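Long-range contact in VP2 (Primate bocaparvovirus 1, PDB 7L0Y), which self-assembles into the T=1 icosahedral capsid of about 26 nm, built from 60 copies of the capsid proteins: residues Lys29-Ile40 with Thr449-Val460. Sequence-based numbering, arbitrary orientation.
Sequences KYVVTKNTRQFI and TGQVSCEIVWEV
Y30-I40 and T449-V460 are neighbouring antiparallel strands in the eight-stranded jelly roll that forms the core of parvovirus capsid proteins. Segment 449-460 lies between segment 29-40 and strand 95-118 and so fits the BIDG sheet of that fold. The segment axes come within 4.5 Å of each other, and the register is unbroken from Y30-E459 to I40-T449. V31, T33, N35, R37 and F39 form hydrogen-bonded pairs with W458, I456, C454, V452 and G450.

One face carries the W458 indole. Its NE1 donates to T33 OG1 over 3.1 Å, and OG1 lies in the indole plane. A chi1 of 56° sets OG1 between the backbone N and carbonyl carbon of T33, facing the indole edge. T33 CG2 also touches W458 NE1, at 3.7 Å. I456 CG2 packs over one indole face, and F83 and Y79 add further packing.

Farther along this face, a chi1 of 66° lays the F39 ring over the backbone of G450. G450 CA makes a CH-pi contact, 4.0 Å from the ring centroid and 26° off its normal. V452 CG1 meets F39 CD2 at 3.6 Å. F74 meets the F39 ring edge-to-face.

The other face is more polar. K34 and E455 lie side by side, with K34 CG 3.8 Å from E455 CG. Their charged ends stay apart, and K34 NZ hydrogen-bonds to G23 O instead. Y30 CD1 rests on V457 CG1 at 3.7 Å. E459 forms a salt bridge with R99. Q451 OE1 accepts from N109 ND2.

Twelve cross-strand hydrogen bonds, eleven of them between backbones, zip the pair together. The indole bond adds a side-chain link on the face where W458, T33 and I456 are buried against Y79, H82 and F83. With the packing of I456 and F83, it probably helps hold the turn of the W458 ring.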
ATOM      1  N   LYS A  29      48.132  41.664 -57.718  1.00 15.14           N
ATOM      2  CA  LYS A  29      47.987  42.743 -56.756  1.00 15.14           C
ATOM      3  C   LYS A  29      49.277  43.130 -56.056  1.00 15.14           C
ATOM      4  O   LYS A  29      49.322  44.197 -55.439  1.00 15.14           O
ATOM      5  CB  LYS A  29      46.943  42.371 -55.698  1.00 17.91           C
ATOM      6  CG  LYS A  29      45.526  42.753 -56.070  1.00 17.91           C
ATOM      7  CD  LYS A  29      45.032  41.955 -57.254  1.00 17.91           C
ATOM      8  CE  LYS A  29      43.626  42.362 -57.645  1.00 17.91           C
ATOM      9  NZ  LYS A  29      43.133  41.602 -58.829  1.00 17.91           N
ATOM     10  N   TYR A  30      50.328  42.327 -56.152  1.00 10.00           N
ATOM     11  CA  TYR A  30      51.518  42.567 -55.355  1.00 10.00           C
ATOM     12  C   TYR A  30      52.776  42.222 -56.123  1.00 10.00           C
ATOM     13  O   TYR A  30      52.798  41.312 -56.949  1.00 10.00           O
ATOM     14  CB  TYR A  30      51.515  41.770 -54.056  1.00  0.00           C
ATOM     15  CG  TYR A  30      50.388  42.138 -53.142  1.00  0.00           C
ATOM     16  CD1 TYR A  30      50.450  43.287 -52.375  1.00  0.00           C
ATOM     17  CD2 TYR A  30      49.275  41.329 -53.028  1.00  0.00           C
ATOM     18  CE1 TYR A  30      49.424  43.633 -51.538  1.00  0.00           C
ATOM     19  CE2 TYR A  30      48.245  41.665 -52.193  1.00  0.00           C
ATOM     20  CZ  TYR A  30      48.324  42.817 -51.447  1.00  0.00           C
ATOM     21  OH  TYR A  30      47.293  43.153 -50.606  1.00  0.00           O
ATOM     22  N   VAL A  31      53.822  42.975 -55.830  1.00 13.55           N
ATOM     23  CA  VAL A  31      55.179  42.649 -56.228  1.00 13.55           C
ATOM     24  C   VAL A  31      56.031  42.708 -54.976  1.00 13.55           C
ATOM     25  O   VAL A  31      55.969  43.683 -54.225  1.00 13.55           O
ATOM     26  CB  VAL A  31      55.713  43.605 -57.309  1.00 12.81           C
ATOM     27  CG1 VAL A  31      57.167  43.326 -57.589  1.00 12.81           C
ATOM     28  CG2 VAL A  31      54.910  43.452 -58.575  1.00 12.81           C
ATOM     29  N   VAL A  32      56.791  41.653 -54.729  1.00 12.51           N
ATOM     30  CA  VAL A  32      57.705  41.604 -53.602  1.00 12.51           C
ATOM     31  C   VAL A  32      59.117  41.660 -54.147  1.00 12.51           C
ATOM     32  O   VAL A  32      59.484  40.854 -55.002  1.00 12.51           O
ATOM     33  CB  VAL A  32      57.496  40.341 -52.752  1.00 13.76           C
ATOM     34  CG1 VAL A  32      58.528  40.286 -51.662  1.00 13.76           C
ATOM     35  CG2 VAL A  32      56.116  40.341 -52.167  1.00 13.76           C
ATOM     36  N   THR A  33      59.896  42.620 -53.675  1.00 12.37           N
ATOM     37  CA  THR A  33      61.304  42.714 -54.018  1.00 12.37           C
ATOM     38  C   THR A  33      62.128  42.369 -52.791  1.00 12.37           C
ATOM     39  O   THR A  33      61.802  42.791 -51.682  1.00 12.37           O
ATOM     40  CB  THR A  33      61.666  44.106 -54.544  1.00 13.04           C
ATOM     41  OG1 THR A  33      61.303  45.104 -53.584  1.00 13.04           O
ATOM     42  CG2 THR A  33      60.970  44.387 -55.861  1.00 13.04           C
ATOM     43  N   LYS A  34      63.176  41.583 -52.993  1.00 11.44           N
ATOM     44  CA  LYS A  34      64.099  41.196 -51.941  1.00 11.44           C
ATOM     45  C   LYS A  34      65.503  41.544 -52.392  1.00 11.44           C
ATOM     46  O   LYS A  34      65.893  41.212 -53.510  1.00 11.44           O
ATOM     47  CB  LYS A  34      64.006  39.706 -51.642  1.00 13.05           C
ATOM     48  CG  LYS A  34      62.688  39.273 -51.089  1.00 13.05           C
ATOM     49  CD  LYS A  34      62.697  37.798 -50.790  1.00 13.05           C
ATOM     50  CE  LYS A  34      62.911  36.971 -52.039  1.00 13.05           C
ATOM     51  NZ  LYS A  34      61.808  37.117 -53.031  1.00 13.05           N
ATOM     52  N   ASN A  35      66.253  42.213 -51.535  1.00 11.95           N
ATOM     53  CA  ASN A  35      67.604  42.630 -51.860  1.00 11.95           C
ATOM     54  C   ASN A  35      68.493  42.479 -50.645  1.00 11.95           C
ATOM     55  O   ASN A  35      68.120  42.887 -49.550  1.00 11.95           O
ATOM     56  CB  ASN A  35      67.642  44.081 -52.327  1.00 14.26           C
ATOM     57  CG  ASN A  35      67.155  44.254 -53.729  1.00 14.26           C
ATOM     58  OD1 ASN A  35      67.893  44.022 -54.674  1.00 14.26           O
ATOM     59  ND2 ASN A  35      65.904  44.655 -53.880  1.00 14.26           N
ATOM     60  N   THR A  36      69.665  41.905 -50.840  1.00 11.35           N
ATOM     61  CA  THR A  36      70.673  41.846 -49.802  1.00 11.35           C
ATOM     62  C   THR A  36      71.928  42.493 -50.346  1.00 11.35           C
ATOM     63  O   THR A  36      72.276  42.293 -51.508  1.00 11.35           O
ATOM     64  CB  THR A  36      70.985  40.414 -49.369  1.00 10.72           C
ATOM     65  OG1 THR A  36      69.771  39.703 -49.162  1.00 10.72           O
ATOM     66  CG2 THR A  36      71.704  40.428 -48.057  1.00 10.72           C
ATOM     67  N   ARG A  37      72.584  43.293 -49.520  1.00 12.70           N
ATOM     68  CA  ARG A  37      73.907  43.791 -49.832  1.00 12.70           C
ATOM     69  C   ARG A  37      74.851  43.462 -48.695  1.00 12.70           C
ATOM     70  O   ARG A  37      74.442  43.246 -47.558  1.00 12.70           O
ATOM     71  CB  ARG A  37      73.945  45.301 -50.069  1.00 16.31           C
ATOM     72  CG  ARG A  37      73.105  45.793 -51.192  1.00 16.31           C
ATOM     73  CD  ARG A  37      73.592  45.305 -52.524  1.00 16.31           C
ATOM     74  NE  ARG A  37      72.796  45.864 -53.602  1.00 16.31           N
ATOM     75  CZ  ARG A  37      71.682  45.319 -54.066  1.00 16.31           C
ATOM     76  NH1 ARG A  37      71.219  44.199 -53.543  1.00 16.31           N
ATOM     77  NH2 ARG A  37      71.026  45.903 -55.051  1.00 16.31           N
ATOM     78  N   GLN A  38      76.125  43.430 -49.031  1.00 16.16           N
ATOM     79  CA  GLN A  38      77.210  43.397 -48.071  1.00 16.16           C
ATOM     80  C   GLN A  38      77.681  44.831 -47.904  1.00 16.16           C
ATOM     81  O   GLN A  38      78.079  45.469 -48.880  1.00 16.16           O
ATOM     82  CB  GLN A  38      78.318  42.483 -48.586  1.00 19.27           C
ATOM     83  CG  GLN A  38      79.526  42.251 -47.714  1.00 19.27           C
ATOM     84  CD  GLN A  38      79.219  41.550 -46.418  1.00 19.27           C
ATOM     85  OE1 GLN A  38      79.458  42.085 -45.347  1.00 19.27           O
ATOM     86  NE2 GLN A  38      78.633  40.372 -46.508  1.00 19.27           N
ATOM     87  N   PHE A  39      77.611  45.349 -46.686  1.00 16.31           N
ATOM     88  CA  PHE A  39      78.000  46.724 -46.427  1.00 16.31           C
ATOM     89  C   PHE A  39      79.268  46.740 -45.590  1.00 16.31           C
ATOM     90  O   PHE A  39      79.585  45.776 -44.896  1.00 16.31           O
ATOM     91  CB  PHE A  39      76.903  47.520 -45.701  1.00 13.98           C
ATOM     92  CG  PHE A  39      76.625  47.045 -44.309  1.00 13.98           C
ATOM     93  CD1 PHE A  39      77.379  47.500 -43.247  1.00 13.98           C
ATOM     94  CD2 PHE A  39      75.605  46.168 -44.056  1.00 13.98           C
ATOM     95  CE1 PHE A  39      77.137  47.064 -41.990  1.00 13.98           C
ATOM     96  CE2 PHE A  39      75.351  45.747 -42.789  1.00 13.98           C
ATOM     97  CZ  PHE A  39      76.116  46.190 -41.760  1.00 13.98           C
ATOM     98  N   ILE A  40      80.000  47.839 -45.682  1.00 19.53           N
ATOM     99  CA  ILE A  40      81.175  48.076 -44.860  1.00 19.53           C
ATOM    100  C   ILE A  40      81.043  49.455 -44.239  1.00 19.53           C
ATOM    101  O   ILE A  40      80.722  50.425 -44.929  1.00 19.53           O
ATOM    102  CB  ILE A  40      82.477  47.957 -45.671  1.00 21.15           C
ATOM    103  CG1 ILE A  40      83.681  48.119 -44.753  1.00 21.15           C
ATOM    104  CG2 ILE A  40      82.519  48.959 -46.812  1.00 21.15           C
ATOM    105  CD1 ILE A  40      84.974  47.815 -45.407  1.00 21.15           C
ATOM    106  N   THR A 449      81.740  44.941 -41.219  1.00 19.32           N
ATOM    107  CA  THR A 449      81.028  44.524 -42.410  1.00 19.32           C
ATOM    108  C   THR A 449      79.841  43.688 -41.975  1.00 19.32           C
ATOM    109  O   THR A 449      79.881  43.037 -40.933  1.00 19.32           O
ATOM    110  CB  THR A 449      81.914  43.716 -43.371  1.00 20.96           C
ATOM    111  OG1 THR A 449      82.409  42.543 -42.718  1.00 20.96           O
ATOM    112  CG2 THR A 449      83.074  44.542 -43.840  1.00 20.96           C
ATOM    113  N   GLY A 450      78.785  43.719 -42.767  1.00 15.38           N
ATOM    114  CA  GLY A 450      77.638  42.893 -42.495  1.00 15.38           C
ATOM    115  C   GLY A 450      76.753  42.837 -43.709  1.00 15.38           C
ATOM    116  O   GLY A 450      77.085  43.368 -44.765  1.00 15.38           O
ATOM    117  N   GLN A 451      75.608  42.195 -43.543  1.00 12.99           N
ATOM    118  CA  GLN A 451      74.618  42.095 -44.599  1.00 12.99           C
ATOM    119  C   GLN A 451      73.383  42.880 -44.193  1.00 12.99           C
ATOM    120  O   GLN A 451      72.915  42.763 -43.062  1.00 12.99           O
ATOM    121  CB  GLN A 451      74.264  40.633 -44.888  1.00 15.30           C
ATOM    122  CG  GLN A 451      75.450  39.817 -45.358  1.00 15.30           C
ATOM    123  CD  GLN A 451      75.112  38.383 -45.718  1.00 15.30           C
ATOM    124  OE1 GLN A 451      74.063  37.861 -45.357  1.00 15.30           O
ATOM    125  NE2 GLN A 451      76.029  37.725 -46.410  1.00 15.30           N
ATOM    126  N   VAL A 452      72.893  43.714 -45.100  1.00 11.62           N
ATOM    127  CA  VAL A 452      71.565  44.305 -45.003  1.00 11.62           C
ATOM    128  C   VAL A 452      70.684  43.657 -46.047  1.00 11.62           C
ATOM    129  O   VAL A 452      71.078  43.526 -47.205  1.00 11.62           O
ATOM    130  CB  VAL A 452      71.580  45.832 -45.186  1.00 13.41           C
ATOM    131  CG1 VAL A 452      72.027  46.465 -43.946  1.00 13.41           C
ATOM    132  CG2 VAL A 452      72.531  46.212 -46.294  1.00 13.41           C
ATOM    133  N   SER A 453      69.498  43.251 -45.633  1.00 12.08           N
ATOM    134  CA  SER A 453      68.471  42.796 -46.546  1.00 12.08           C
ATOM    135  C   SER A 453      67.283  43.734 -46.435  1.00 12.08           C
ATOM    136  O   SER A 453      66.802  44.004 -45.335  1.00 12.08           O
ATOM    137  CB  SER A 453      68.062  41.358 -46.250  1.00 13.37           C
ATOM    138  OG  SER A 453      67.449  41.247 -44.987  1.00 13.37           O
ATOM    139  N   CYS A 454      66.838  44.248 -47.572  1.00 14.24           N
ATOM    140  CA  CYS A 454      65.625  45.041 -47.671  1.00 14.24           C
ATOM    141  C   CYS A 454      64.581  44.206 -48.386  1.00 14.24           C
ATOM    142  O   CYS A 454      64.895  43.519 -49.359  1.00 14.24           O
ATOM    143  CB  CYS A 454      65.886  46.346 -48.423  1.00 19.49           C
ATOM    144  SG  CYS A 454      64.482  47.466 -48.542  1.00 19.49           S
ATOM    145  N   GLU A 455      63.354  44.235 -47.893  1.00 15.28           N
ATOM    146  CA  GLU A 455      62.258  43.535 -48.538  1.00 15.28           C
ATOM    147  C   GLU A 455      61.035  44.432 -48.553  1.00 15.28           C
ATOM    148  O   GLU A 455      60.530  44.812 -47.496  1.00 15.28           O
ATOM    149  CB  GLU A 455      61.969  42.224 -47.822  1.00 20.41           C
ATOM    150  CG  GLU A 455      60.898  41.390 -48.458  1.00 20.41           C
ATOM    151  CD  GLU A 455      60.764  40.050 -47.785  1.00 20.41           C
ATOM    152  OE1 GLU A 455      61.549  39.784 -46.854  1.00 20.41           O
ATOM    153  OE2 GLU A 455      59.872  39.265 -48.169  1.00 20.41           O
ATOM    154  N   ILE A 456      60.559  44.769 -49.744  1.00 13.14           N
ATOM    155  CA  ILE A 456      59.424  45.666 -49.900  1.00 13.14           C
ATOM    156  C   ILE A 456      58.296  44.908 -50.571  1.00 13.14           C
ATOM    157  O   ILE A 456      58.511  44.233 -51.580  1.00 13.14           O
ATOM    158  CB  ILE A 456      59.775  46.921 -50.713  1.00 13.75           C
ATOM    159  CG1 ILE A 456      60.822  47.752 -49.992  1.00 13.75           C
ATOM    160  CG2 ILE A 456      58.557  47.776 -50.915  1.00 13.75           C
ATOM    161  CD1 ILE A 456      61.275  48.916 -50.780  1.00 13.75           C
ATOM    162  N   VAL A 457      57.102  45.012 -50.009  1.00 13.21           N
ATOM    163  CA  VAL A 457      55.890  44.581 -50.685  1.00 13.21           C
ATOM    164  C   VAL A 457      55.331  45.782 -51.429  1.00 13.21           C
ATOM    165  O   VAL A 457      55.116  46.843 -50.844  1.00 13.21           O
ATOM    166  CB  VAL A 457      54.866  44.014 -49.697  1.00 11.43           C
ATOM    167  CG1 VAL A 457      53.599  43.647 -50.423  1.00 11.43           C
ATOM    168  CG2 VAL A 457      55.437  42.808 -49.000  1.00 11.43           C
ATOM    169  N   TRP A 458      55.124  45.626 -52.724  1.00 12.49           N
ATOM    170  CA  TRP A 458      54.615  46.692 -53.567  1.00 12.49           C
ATOM    171  C   TRP A 458      53.171  46.379 -53.910  1.00 12.49           C
ATOM    172  O   TRP A 458      52.884  45.326 -54.480  1.00 12.49           O
ATOM    173  CB  TRP A 458      55.449  46.813 -54.836  1.00 12.18           C
ATOM    174  CG  TRP A 458      56.852  47.206 -54.586  1.00 12.18           C
ATOM    175  CD1 TRP A 458      57.889  46.380 -54.321  1.00 12.18           C
ATOM    176  CD2 TRP A 458      57.389  48.524 -54.628  1.00 12.18           C
ATOM    177  NE1 TRP A 458      59.036  47.100 -54.163  1.00 12.18           N
ATOM    178  CE2 TRP A 458      58.755  48.423 -54.354  1.00 12.18           C
ATOM    179  CE3 TRP A 458      56.843  49.780 -54.872  1.00 12.18           C
ATOM    180  CZ2 TRP A 458      59.583  49.527 -54.307  1.00 12.18           C
ATOM    181  CZ3 TRP A 458      57.662  50.865 -54.829  1.00 12.18           C
ATOM    182  CH2 TRP A 458      59.016  50.739 -54.546  1.00 12.18           C
ATOM    183  N   GLU A 459      52.265  47.277 -53.556  1.00 14.50           N
ATOM    184  CA  GLU A 459      50.896  47.159 -54.026  1.00 14.50           C
ATOM    185  C   GLU A 459      50.837  47.641 -55.464  1.00 14.50           C
ATOM    186  O   GLU A 459      51.254  48.757 -55.771  1.00 14.50           O
ATOM    187  CB  GLU A 459      49.947  47.960 -53.144  1.00 18.35           C
ATOM    188  CG  GLU A 459      48.500  47.775 -53.503  1.00 18.35           C
ATOM    189  CD  GLU A 459      47.577  48.562 -52.605  1.00 18.35           C
ATOM    190  OE1 GLU A 459      48.080  49.250 -51.694  1.00 18.35           O
ATOM    191  OE2 GLU A 459      46.348  48.510 -52.815  1.00 18.35           O
ATOM    192  N   VAL A 460      50.338  46.797 -56.351  1.00 15.42           N
ATOM    193  CA  VAL A 460      50.461  47.055 -57.775  1.00 15.42           C
ATOM    194  C   VAL A 460      49.119  46.762 -58.421  1.00 15.42           C
ATOM    195  O   VAL A 460      48.294  46.027 -57.873  1.00 15.42           O
ATOM    196  CB  VAL A 460      51.600  46.202 -58.381  1.00 14.37           C
ATOM    197  CG1 VAL A 460      51.152  44.777 -58.640  1.00 14.37           C
ATOM    198  CG2 VAL A 460      52.224  46.874 -59.563  1.00 14.37           C
TER